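Local coordinates for uncharacterized protein (Enterococcus faecalis, PDB 3NAT) that is of unknown function but belongs to the DUF3013 family and folds as an alpha-beta half sandwich found with a second copy in its assembly, at residues T11-Q16 with D105-Y110; I37-R42 with L72-P77; L99-L104 with K155-A160. All coordinates share one frame; numbering follows the deposited sequence.

Contact 1: T11-Q16 with D105-Y110; sequences TYLEEQ and DGFIHY
Tyr12, Leu13 and Gln16 of helix 9-20 meet Asp105, Phe107 and Ile108 of helix 101-125 in a buried helix-helix contact in the interior of the fold. The short segments run in roughly the same direction, 31° apart, with axes 10.7 Å distant at closest approach, so side chains rather than backbones do the touching. Tyr12 swings its ring out with CG opposite the backbone N (chi1 -171°) and reaches across at about a right angle to the side chain of Asp105. Its OH donates a hydrogen bond to Asp105 OD1, modelled at 2.4 Å, a shortness that carries little weight at this resolution. OD1 sits at the edge of the phenol ring, while the ring and carboxylate planes are 42° apart. Lys101 NZ is hydrogen-bonded to the same Tyr12 OH, which therefore has two polar partners.

This pairing belongs to the helical layer of the alpha-beta half sandwich, with Leu13 and Phe107 also touching strand 65-75. Gln16 is tied to Asp105 through a water that accepts from Gln16 NE2 and donates to Asp105 OD1, each at 2.8 Å. Past this polar end the contact turns apolar. Gln16 CB lies 3.7 Å from Ile108 CG1, and Leu13 CD2 turns toward two neighbours that lie on the same side of it, Ile108 CD1 at 4.2 Å and Phe107 CD2 at 4.3 Å.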
loop_
_atom_site.group_PDB
_atom_site.type_symbol
_atom_site.label_atom_id
_atom_site.label_comp_id
_atom_site.label_asym_id
_atom_site.label_seq_id
_atom_site.Cartn_x
_atom_site.Cartn_y
_atom_site.Cartn_z
ATOM N N THR A 11 19.383 -5.516 6.189
ATOM C CA THR A 11 20.677 -6.121 6.004
ATOM C C THR A 11 20.562 -7.178 4.921
ATOM O O THR A 11 21.396 -7.258 4.023
ATOM C CB THR A 11 21.179 -6.717 7.309
ATOM O OG1 THR A 11 20.695 -8.062 7.455
ATOM C CG2 THR A 11 20.682 -5.866 8.457
ATOM N N TYR A 12 19.502 -7.968 4.990
ATOM C CA TYR A 12 19.344 -9.063 4.056
ATOM C C TYR A 12 19.301 -8.557 2.623
ATOM O O TYR A 12 19.937 -9.119 1.732
ATOM C CB TYR A 12 18.088 -9.864 4.355
ATOM C CG TYR A 12 18.035 -11.112 3.523
ATOM C CD1 TYR A 12 17.191 -11.210 2.435
ATOM C CD2 TYR A 12 18.864 -12.178 3.804
ATOM C CE1 TYR A 12 17.156 -12.352 1.666
ATOM C CE2 TYR A 12 18.836 -13.319 3.044
ATOM C CZ TYR A 12 17.984 -13.400 1.977
ATOM O OH TYR A 12 17.963 -14.541 1.220
ATOM N N LEU A 13 18.539 -7.497 2.402
ATOM C CA LEU A 13 18.492 -6.867 1.093
ATOM C C LEU A 13 19.869 -6.384 0.671
ATOM O O LEU A 13 20.396 -6.791 -0.358
ATOM C CB LEU A 13 17.527 -5.692 1.112
ATOM C CG LEU A 13 16.058 -6.085 1.055
ATOM C CD1 LEU A 13 15.182 -4.854 1.163
ATOM C CD2 LEU A 13 15.787 -6.836 -0.233
ATOM N N GLU A 14 20.446 -5.508 1.481
ATOM C CA GLU A 14 21.756 -4.965 1.192
ATOM C C GLU A 14 22.721 -6.077 0.785
ATOM O O GLU A 14 23.420 -5.983 -0.226
ATOM C CB GLU A 14 22.277 -4.235 2.415
ATOM C CG GLU A 14 23.510 -3.428 2.139
ATOM C CD GLU A 14 23.910 -2.584 3.322
ATOM O OE1 GLU A 14 25.104 -2.230 3.424
ATOM O OE2 GLU A 14 23.028 -2.280 4.155
ATOM N N GLU A 15 22.729 -7.138 1.578
ATOM C CA GLU A 15 23.546 -8.308 1.315
ATOM C C GLU A 15 23.250 -8.909 -0.062
ATOM O O GLU A 15 24.133 -9.023 -0.909
ATOM C CB GLU A 15 23.297 -9.339 2.417
ATOM C CG GLU A 15 24.158 -10.588 2.358
ATOM C CD GLU A 15 23.817 -11.577 3.467
ATOM O OE1 GLU A 15 22.927 -11.272 4.295
ATOM O OE2 GLU A 15 24.438 -12.661 3.512
ATOM N N GLN A 16 22.000 -9.287 -0.287
ATOM C CA GLN A 16 21.615 -9.941 -1.533
ATOM C C GLN A 16 21.825 -9.064 -2.760
ATOM O O GLN A 16 22.234 -9.549 -3.812
ATOM C CB GLN A 16 20.167 -10.400 -1.455
ATOM C CG GLN A 16 19.945 -11.385 -0.337
ATOM C CD GLN A 16 20.997 -12.455 -0.344
ATOM O OE1 GLN A 16 21.846 -12.501 0.540
ATOM N NE2 GLN A 16 20.972 -13.308 -1.361
ATOM N N ASP A 105 13.825 -13.198 -1.562
ATOM C CA ASP A 105 14.683 -13.826 -2.555
ATOM C C ASP A 105 14.101 -13.752 -3.953
ATOM O O ASP A 105 14.813 -13.442 -4.901
ATOM C CB ASP A 105 14.947 -15.273 -2.177
ATOM C CG ASP A 105 15.962 -15.399 -1.065
ATOM O OD1 ASP A 105 16.682 -14.409 -0.835
ATOM O OD2 ASP A 105 16.045 -16.480 -0.433
ATOM N N GLY A 106 12.811 -14.039 -4.079
ATOM C CA GLY A 106 12.142 -13.955 -5.364
ATOM C C GLY A 106 12.235 -12.536 -5.884
ATOM O O GLY A 106 12.338 -12.277 -7.085
ATOM N N PHE A 107 12.206 -11.601 -4.955
ATOM C CA PHE A 107 12.321 -10.205 -5.303
ATOM C C PHE A 107 13.671 -9.945 -5.958
ATOM O O PHE A 107 13.749 -9.424 -7.067
ATOM C CB PHE A 107 12.161 -9.369 -4.051
ATOM C CG PHE A 107 12.464 -7.928 -4.251
ATOM C CD1 PHE A 107 11.482 -7.056 -4.702
ATOM C CD2 PHE A 107 13.727 -7.431 -3.970
ATOM C CE1 PHE A 107 11.756 -5.706 -4.870
ATOM C CE2 PHE A 107 14.014 -6.080 -4.141
ATOM C CZ PHE A 107 13.025 -5.216 -4.590
ATOM N N ILE A 108 14.737 -10.326 -5.268
ATOM C CA ILE A 108 16.080 -10.163 -5.799
ATOM C C ILE A 108 16.218 -10.738 -7.200
ATOM O O ILE A 108 16.758 -10.099 -8.092
ATOM C CB ILE A 108 17.115 -10.831 -4.894
ATOM C CG1 ILE A 108 17.149 -10.132 -3.534
ATOM C CG2 ILE A 108 18.487 -10.789 -5.540
ATOM C CD1 ILE A 108 17.474 -8.650 -3.625
ATOM N N HIS A 109 15.720 -11.944 -7.402
ATOM C CA HIS A 109 15.945 -12.628 -8.667
ATOM C C HIS A 109 15.043 -12.149 -9.771
ATOM O O HIS A 109 15.422 -12.185 -10.941
ATOM C CB HIS A 109 15.850 -14.137 -8.480
ATOM C CG HIS A 109 16.930 -14.678 -7.597
ATOM N ND1 HIS A 109 18.208 -14.918 -8.052
ATOM C CD2 HIS A 109 16.937 -14.962 -6.274
ATOM C CE1 HIS A 109 18.954 -15.352 -7.049
ATOM N NE2 HIS A 109 18.207 -15.386 -5.960
ATOM N N TYR A 110 13.852 -11.688 -9.409
ATOM C CA TYR A 110 12.973 -11.118 -10.408
ATOM C C TYR A 110 13.489 -9.735 -10.789
ATOM O O TYR A 110 13.600 -9.392 -11.962
ATOM C CB TYR A 110 11.548 -11.035 -9.897
ATOM C CG TYR A 110 10.630 -10.449 -10.934
ATOM C CD1 TYR A 110 10.702 -10.878 -12.253
ATOM C CD2 TYR A 110 9.697 -9.475 -10.608
ATOM C CE1 TYR A 110 9.882 -10.364 -13.214
ATOM C CE2 TYR A 110 8.857 -8.950 -11.579
ATOM C CZ TYR A 110 8.965 -9.402 -12.881
ATOM O OH TYR A 110 8.164 -8.907 -13.877
HETATM O O HOH W 1 18.636 -13.816 -2.746
#

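Contact 2: I37-R42 with L72-P77; sequences IEVIVR and LLFYNP
Ile37 and Val39 pair with Phe74 and Leu72 through four backbone hydrogen bonds, two for each pair, which join strands 36-46 and 65-75 in antiparallel fashion. Ile37 N donates to Phe74 O at 2.9 Å, and Phe74 N returns the bond to Ile37 O at 2.8 Å. The next pair repeats this, with Val39 N to Leu72 O at 2.8 Å and Leu72 N to Val39 O at 3.0 Å. Between them, Glu38 and Leu73 form a non-hydrogen-bonded pair; the backbone is close enough there for Glu38 CA to make a CA-H...O contact with Leu72 O.

Side-chain packing divides between the two faces of the sheet. On the face of Glu38 and Leu73, Leu73 CD1 bears on Glu38 CB at 3.6 Å, while the acid itself stretches on beyond CG. On the other face, Ile37, Val39, Leu72 and Phe74 gather. Phe74 holds CG opposite its carbonyl carbon (chi1 -71°), which lays the ring alongside the neighbouring strand: Ile37 O lies in the ring plane at its edge, 3.4 Å from CD2, and Val39 CG2 comes to the same rim 4.2 Å from CE2. Farther along, Val41 CG2 reaches Leu72 CD1 at 4.5 Å.

Helix 101-125 packs against this apolar face through Phe107 and Leu111, and strands 25-31 and 90-92 continue the sheet outward. The central antiparallel strands of this mixed four-stranded sheet, with one apolar face against a helix, fit the alpha-beta half sandwich fold.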
loop_
_atom_site.group_PDB
_atom_site.type_symbol
_atom_site.label_atom_id
_atom_site.label_comp_id
_atom_site.label_asym_id
_atom_site.label_seq_id
_atom_site.Cartn_x
_atom_site.Cartn_y
_atom_site.Cartn_z
ATOM N N ILE A 37 11.131 0.872 3.261
ATOM C CA ILE A 37 12.453 0.587 2.726
ATOM C C ILE A 37 12.381 0.618 1.217
ATOM O O ILE A 37 11.651 -0.168 0.618
ATOM C CB ILE A 37 12.938 -0.802 3.137
ATOM C CG1 ILE A 37 13.272 -0.845 4.630
ATOM C CG2 ILE A 37 14.141 -1.195 2.318
ATOM C CD1 ILE A 37 13.697 -2.230 5.123
ATOM N N GLU A 38 13.135 1.521 0.601
ATOM C CA GLU A 38 13.048 1.704 -0.840
ATOM C C GLU A 38 14.321 1.264 -1.532
ATOM O O GLU A 38 15.418 1.611 -1.108
ATOM C CB GLU A 38 12.763 3.161 -1.173
ATOM C CG GLU A 38 12.707 3.472 -2.654
ATOM C CD GLU A 38 12.469 4.963 -2.932
ATOM O OE1 GLU A 38 12.617 5.784 -1.993
ATOM O OE2 GLU A 38 12.139 5.315 -4.088
ATOM N N VAL A 39 14.165 0.493 -2.598
ATOM C CA VAL A 39 15.292 0.083 -3.417
ATOM C C VAL A 39 15.371 0.975 -4.636
ATOM O O VAL A 39 14.498 0.928 -5.492
ATOM C CB VAL A 39 15.128 -1.356 -3.899
ATOM C CG1 VAL A 39 16.281 -1.747 -4.805
ATOM C CG2 VAL A 39 15.025 -2.293 -2.712
ATOM N N ILE A 40 16.417 1.791 -4.712
ATOM C CA ILE A 40 16.606 2.671 -5.853
ATOM C C ILE A 40 17.435 1.997 -6.919
ATOM O O ILE A 40 18.319 1.197 -6.635
ATOM C CB ILE A 40 17.321 3.965 -5.489
ATOM C CG1 ILE A 40 17.043 4.359 -4.035
ATOM C CG2 ILE A 40 16.966 5.057 -6.500
ATOM C CD1 ILE A 40 15.610 4.579 -3.724
ATOM N N VAL A 41 17.174 2.377 -8.154
ATOM C CA VAL A 41 17.672 1.645 -9.289
ATOM C C VAL A 41 17.950 2.627 -10.425
ATOM O O VAL A 41 17.111 3.480 -10.728
ATOM C CB VAL A 41 16.615 0.604 -9.689
ATOM C CG1 VAL A 41 16.418 0.563 -11.179
ATOM C CG2 VAL A 41 16.980 -0.756 -9.139
ATOM N N ARG A 42 19.130 2.534 -11.032
ATOM C CA ARG A 42 19.475 3.424 -12.137
ATOM C C ARG A 42 20.066 2.684 -13.319
ATOM O O ARG A 42 21.041 1.959 -13.174
ATOM C CB ARG A 42 20.474 4.493 -11.693
ATOM C CG ARG A 42 19.912 5.543 -10.772
ATOM C CD ARG A 42 20.740 5.625 -9.515
ATOM N NE ARG A 42 20.907 6.999 -9.064
ATOM C CZ ARG A 42 21.891 7.397 -8.265
ATOM N NH1 ARG A 42 21.979 8.669 -7.897
ATOM N NH2 ARG A 42 22.793 6.519 -7.839
ATOM N N LEU A 72 11.564 0.769 -5.888
ATOM C CA LEU A 72 10.676 -0.295 -5.440
ATOM C C LEU A 72 10.531 -0.218 -3.922
ATOM O O LEU A 72 11.526 -0.208 -3.205
ATOM C CB LEU A 72 11.246 -1.649 -5.853
ATOM C CG LEU A 72 11.456 -1.863 -7.355
ATOM C CD1 LEU A 72 12.742 -1.216 -7.824
ATOM C CD2 LEU A 72 11.468 -3.341 -7.687
ATOM N N LEU A 73 9.300 -0.168 -3.426
ATOM C CA LEU A 73 9.083 0.151 -2.012
ATOM C C LEU A 73 8.538 -0.978 -1.136
ATOM O O LEU A 73 7.622 -1.697 -1.517
ATOM C CB LEU A 73 8.160 1.358 -1.892
ATOM C CG LEU A 73 8.073 1.993 -0.509
ATOM C CD1 LEU A 73 9.361 2.742 -0.205
ATOM C CD2 LEU A 73 6.886 2.932 -0.456
ATOM N N PHE A 74 9.103 -1.106 0.058
ATOM C CA PHE A 74 8.575 -2.013 1.062
ATOM C C PHE A 74 7.916 -1.188 2.146
ATOM O O PHE A 74 8.527 -0.253 2.668
ATOM C CB PHE A 74 9.706 -2.813 1.672
ATOM C CG PHE A 74 10.293 -3.825 0.747
ATOM C CD1 PHE A 74 9.717 -5.076 0.619
ATOM C CD2 PHE A 74 11.427 -3.539 0.018
ATOM C CE1 PHE A 74 10.258 -6.026 -0.229
ATOM C CE2 PHE A 74 11.976 -4.482 -0.830
ATOM C CZ PHE A 74 11.389 -5.729 -0.956
ATOM N N TYR A 75 6.679 -1.523 2.498
ATOM C CA TYR A 75 5.946 -0.691 3.439
ATOM C C TYR A 75 5.100 -1.494 4.396
ATOM O O TYR A 75 4.659 -2.601 4.080
ATOM C CB TYR A 75 5.044 0.283 2.692
ATOM C CG TYR A 75 3.875 -0.389 2.005
ATOM C CD1 TYR A 75 2.582 -0.271 2.502
ATOM C CD2 TYR A 75 4.066 -1.157 0.874
ATOM C CE1 TYR A 75 1.507 -0.889 1.874
ATOM C CE2 TYR A 75 3.003 -1.784 0.247
ATOM C CZ TYR A 75 1.724 -1.636 0.740
ATOM O OH TYR A 75 0.673 -2.263 0.102
ATOM N N ASN A 76 4.883 -0.917 5.574
ATOM C CA ASN A 76 3.951 -1.463 6.548
ATOM C C ASN A 76 2.586 -0.853 6.309
ATOM O O ASN A 76 2.424 0.351 6.447
ATOM C CB ASN A 76 4.409 -1.138 7.964
ATOM C CG ASN A 76 3.559 -1.818 9.018
ATOM O OD1 ASN A 76 2.440 -2.249 8.751
ATOM N ND2 ASN A 76 4.093 -1.923 10.227
ATOM N N PRO A 77 1.602 -1.680 5.925
ATOM C CA PRO A 77 0.254 -1.189 5.624
ATOM C C PRO A 77 -0.452 -0.645 6.859
ATOM O O PRO A 77 -1.403 0.124 6.730
ATOM C CB PRO A 77 -0.464 -2.435 5.104
ATOM C CG PRO A 77 0.625 -3.315 4.606
ATOM C CD PRO A 77 1.756 -3.099 5.567
#

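Contact 3: L99-L104 with K155-A160; sequences LRKAVL and KEQWIA
Leu99 pairs with Ile159, and Arg100 with Trp158, in a small two-stranded antiparallel sheet whose strand 99-100 leads straight into helix 101-125, Arg100 standing at the helix N-cap position. Leu99 N donates to Ile159 O at 3.2 Å, and Ile159 N to Leu99 O at 2.8 Å. At the first residue of the helix, Lys101 N reaches Gln157 O at 2.6 Å, nearly in line with the carbonyl bond (C=O...N 170°), so an N-H of the first helical turn is satisfied from the partner segment.

In the side chain of Arg100, CB lies by the carbonyl oxygen of Gln157. CG then sits over one face of the Trp158 indole, offset toward the rim and 3.4 Å from CE2, in a CH-pi contact with the six-membered ring. CD continues along the same ring, 3.8 Å from CZ2. At chi3 (53°) the chain bends, and NE passes within 4.1 Å of Glu156 CG, which lies at the edge of the guanidinium. The guanidinium plane ends up 70° from the indole and does not stack on it, and it stands nearly perpendicular to the Glu156 carboxylate. Glu156 OE2 is nearby but beyond salt-bridge distance of NE, and it takes a weak hydrogen bond from Trp158 NE1; as this glutamate has two conformers, its carboxylate position is less certain. The indole also makes a cation-pi contact with Lys97.

On the inner side, Lys101 lays CG 3.5 Å from Ile159 CD1 before its NZ departs for Tyr12 OH, and Leu104 CD2 packs on Ile159 CB at 4.2 Å. One water accepts from both Ala102 N and Gln157 N, bridging the two backbones.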
loop_
_atom_site.group_PDB
_atom_site.type_symbol
_atom_site.label_atom_id
_atom_site.label_comp_id
_atom_site.label_asym_id
_atom_site.label_seq_id
_atom_site.Cartn_x
_atom_site.Cartn_y
_atom_site.Cartn_z
ATOM N N LEU A 99 9.071 -10.312 6.121
ATOM C CA LEU A 99 8.656 -11.054 4.943
ATOM C C LEU A 99 9.294 -12.415 4.992
ATOM O O LEU A 99 10.393 -12.564 5.515
ATOM C CB LEU A 99 9.108 -10.352 3.658
ATOM C CG LEU A 99 8.405 -9.081 3.176
ATOM C CD1 LEU A 99 9.199 -8.426 2.064
ATOM C CD2 LEU A 99 6.998 -9.372 2.706
ATOM N N ARG A 100 8.615 -13.409 4.441
ATOM C CA ARG A 100 9.239 -14.699 4.244
ATOM C C ARG A 100 10.499 -14.483 3.419
ATOM O O ARG A 100 10.552 -13.614 2.542
ATOM C CB ARG A 100 8.290 -15.655 3.528
ATOM C CG ARG A 100 7.248 -16.283 4.433
ATOM C CD ARG A 100 6.101 -16.869 3.631
ATOM N NE ARG A 100 6.571 -17.792 2.598
ATOM C CZ ARG A 100 6.328 -17.663 1.292
ATOM N NH1 ARG A 100 5.611 -16.642 0.835
ATOM N NH2 ARG A 100 6.800 -18.565 0.438
ATOM N N LYS A 101 11.522 -15.266 3.713
ATOM C CA LYS A 101 12.776 -15.168 2.999
ATOM C C LYS A 101 12.537 -15.363 1.505
ATOM O O LYS A 101 13.110 -14.656 0.682
ATOM C CB LYS A 101 13.731 -16.230 3.527
ATOM C CG LYS A 101 15.152 -16.125 3.027
ATOM C CD LYS A 101 15.985 -17.233 3.630
ATOM C CE LYS A 101 16.948 -17.804 2.617
ATOM N NZ LYS A 101 18.022 -16.837 2.275
ATOM N N ALA A 102 11.670 -16.317 1.171
ATOM C CA ALA A 102 11.402 -16.685 -0.221
ATOM C C ALA A 102 10.949 -15.501 -1.045
ATOM O O ALA A 102 11.237 -15.407 -2.234
ATOM C CB ALA A 102 10.368 -17.788 -0.288
ATOM N N VAL A 103 10.220 -14.604 -0.401
ATOM C CA VAL A 103 9.752 -13.392 -1.045
ATOM C C VAL A 103 10.894 -12.415 -1.253
ATOM O O VAL A 103 11.032 -11.829 -2.324
ATOM C CB VAL A 103 8.720 -12.697 -0.179
ATOM C CG1 VAL A 103 8.349 -11.347 -0.776
ATOM C CG2 VAL A 103 7.513 -13.590 -0.012
ATOM N N LEU A 104 11.696 -12.214 -0.217
ATOM C CA LEU A 104 12.857 -11.356 -0.346
ATOM C C LEU A 104 13.711 -11.882 -1.483
ATOM O O LEU A 104 14.253 -11.120 -2.273
ATOM C CB LEU A 104 13.674 -11.348 0.941
ATOM C CG LEU A 104 13.417 -10.257 1.985
ATOM C CD1 LEU A 104 13.055 -8.957 1.321
ATOM C CD2 LEU A 104 12.331 -10.664 2.945
ATOM N N LYS A 155 13.228 -24.175 3.032
ATOM C CA LYS A 155 12.181 -24.235 4.049
ATOM C C LYS A 155 11.818 -22.833 4.524
ATOM O O LYS A 155 12.694 -21.992 4.737
ATOM C CB LYS A 155 12.624 -25.092 5.239
ATOM C CG LYS A 155 13.207 -26.451 4.866
ATOM C CD LYS A 155 14.588 -26.315 4.228
ATOM C CE LYS A 155 15.139 -27.656 3.763
ATOM N NZ LYS A 155 15.514 -28.544 4.905
ATOM N N GLU A 156 10.523 -22.590 4.693
ATOM C CA GLU A 156 10.043 -21.268 5.063
ATOM C C GLU A 156 10.858 -20.688 6.204
ATOM O O GLU A 156 11.185 -21.381 7.162
ATOM C CB GLU A 156 8.564 -21.309 5.447
ATOM C CG GLU A 156 7.991 -19.957 5.838
ATOM C CD GLU A 156 6.533 -20.048 6.226
ATOM O OE1 GLU A 156 5.981 -21.169 6.199
ATOM O OE2 GLU A 156 5.937 -19.004 6.557
ATOM N N GLN A 157 11.192 -19.412 6.083
ATOM C CA GLN A 157 11.936 -18.709 7.104
ATOM C C GLN A 157 11.584 -17.248 6.950
ATOM O O GLN A 157 11.524 -16.732 5.837
ATOM C CB GLN A 157 13.437 -18.911 6.913
ATOM C CG GLN A 157 14.285 -18.048 7.842
ATOM C CD GLN A 157 15.773 -18.138 7.543
ATOM O OE1 GLN A 157 16.574 -17.358 8.073
ATOM N NE2 GLN A 157 16.151 -19.087 6.688
ATOM N N TRP A 158 11.330 -16.579 8.065
ATOM C CA TRP A 158 10.918 -15.184 8.023
ATOM C C TRP A 158 12.074 -14.286 8.345
ATOM O O TRP A 158 12.958 -14.639 9.116
ATOM C CB TRP A 158 9.789 -14.930 9.008
ATOM C CG TRP A 158 8.526 -15.566 8.582
ATOM C CD1 TRP A 158 8.195 -16.891 8.671
ATOM C CD2 TRP A 158 7.415 -14.913 7.976
ATOM N NE1 TRP A 158 6.939 -17.097 8.158
ATOM C CE2 TRP A 158 6.439 -15.896 7.724
ATOM C CE3 TRP A 158 7.148 -13.590 7.627
ATOM C CZ2 TRP A 158 5.217 -15.595 7.142
ATOM C CZ3 TRP A 158 5.937 -13.293 7.049
ATOM C CH2 TRP A 158 4.984 -14.291 6.813
ATOM N N ILE A 159 12.062 -13.112 7.744
ATOM C CA ILE A 159 13.131 -12.158 7.929
ATOM C C ILE A 159 12.508 -10.862 8.377
ATOM O O ILE A 159 11.852 -10.174 7.601
ATOM C CB ILE A 159 13.928 -11.989 6.650
ATOM C CG1 ILE A 159 14.829 -13.213 6.471
ATOM C CG2 ILE A 159 14.743 -10.710 6.692
ATOM C CD1 ILE A 159 15.452 -13.294 5.120
ATOM N N ALA A 160 12.707 -10.556 9.651
ATOM C CA ALA A 160 11.973 -9.499 10.316
ATOM C C ALA A 160 12.398 -8.117 9.880
ATOM O O ALA A 160 13.376 -7.944 9.155
ATOM C CB ALA A 160 12.118 -9.636 11.801
HETATM O O HOH W 2 10.413 -18.398 3.146
#

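In the fold
Contact 1 links two helices, contact 2 two strands of the main sheet, and contact 3 joins the start of helix 101-125 to the C-terminal strand 158-159. Contacts 1 and 3 share helix 101-125, their centres about 11 Å apart; the centres of contacts 1 and 2 are about 12 Å apart and those of contacts 2 and 3 about 17 Å. Along the chain, contact 2 is nested within the loop closed by contact 1, while contacts 1 and 3 alternate. Phe74 joins all three, packing on Leu13, Phe107, Leu99 and Leu104. Contacts 1 and 2 lie in the core and contact 3 joins it at its edge, tying both ends of the chain to the helix-on-sheet body of the half sandwich.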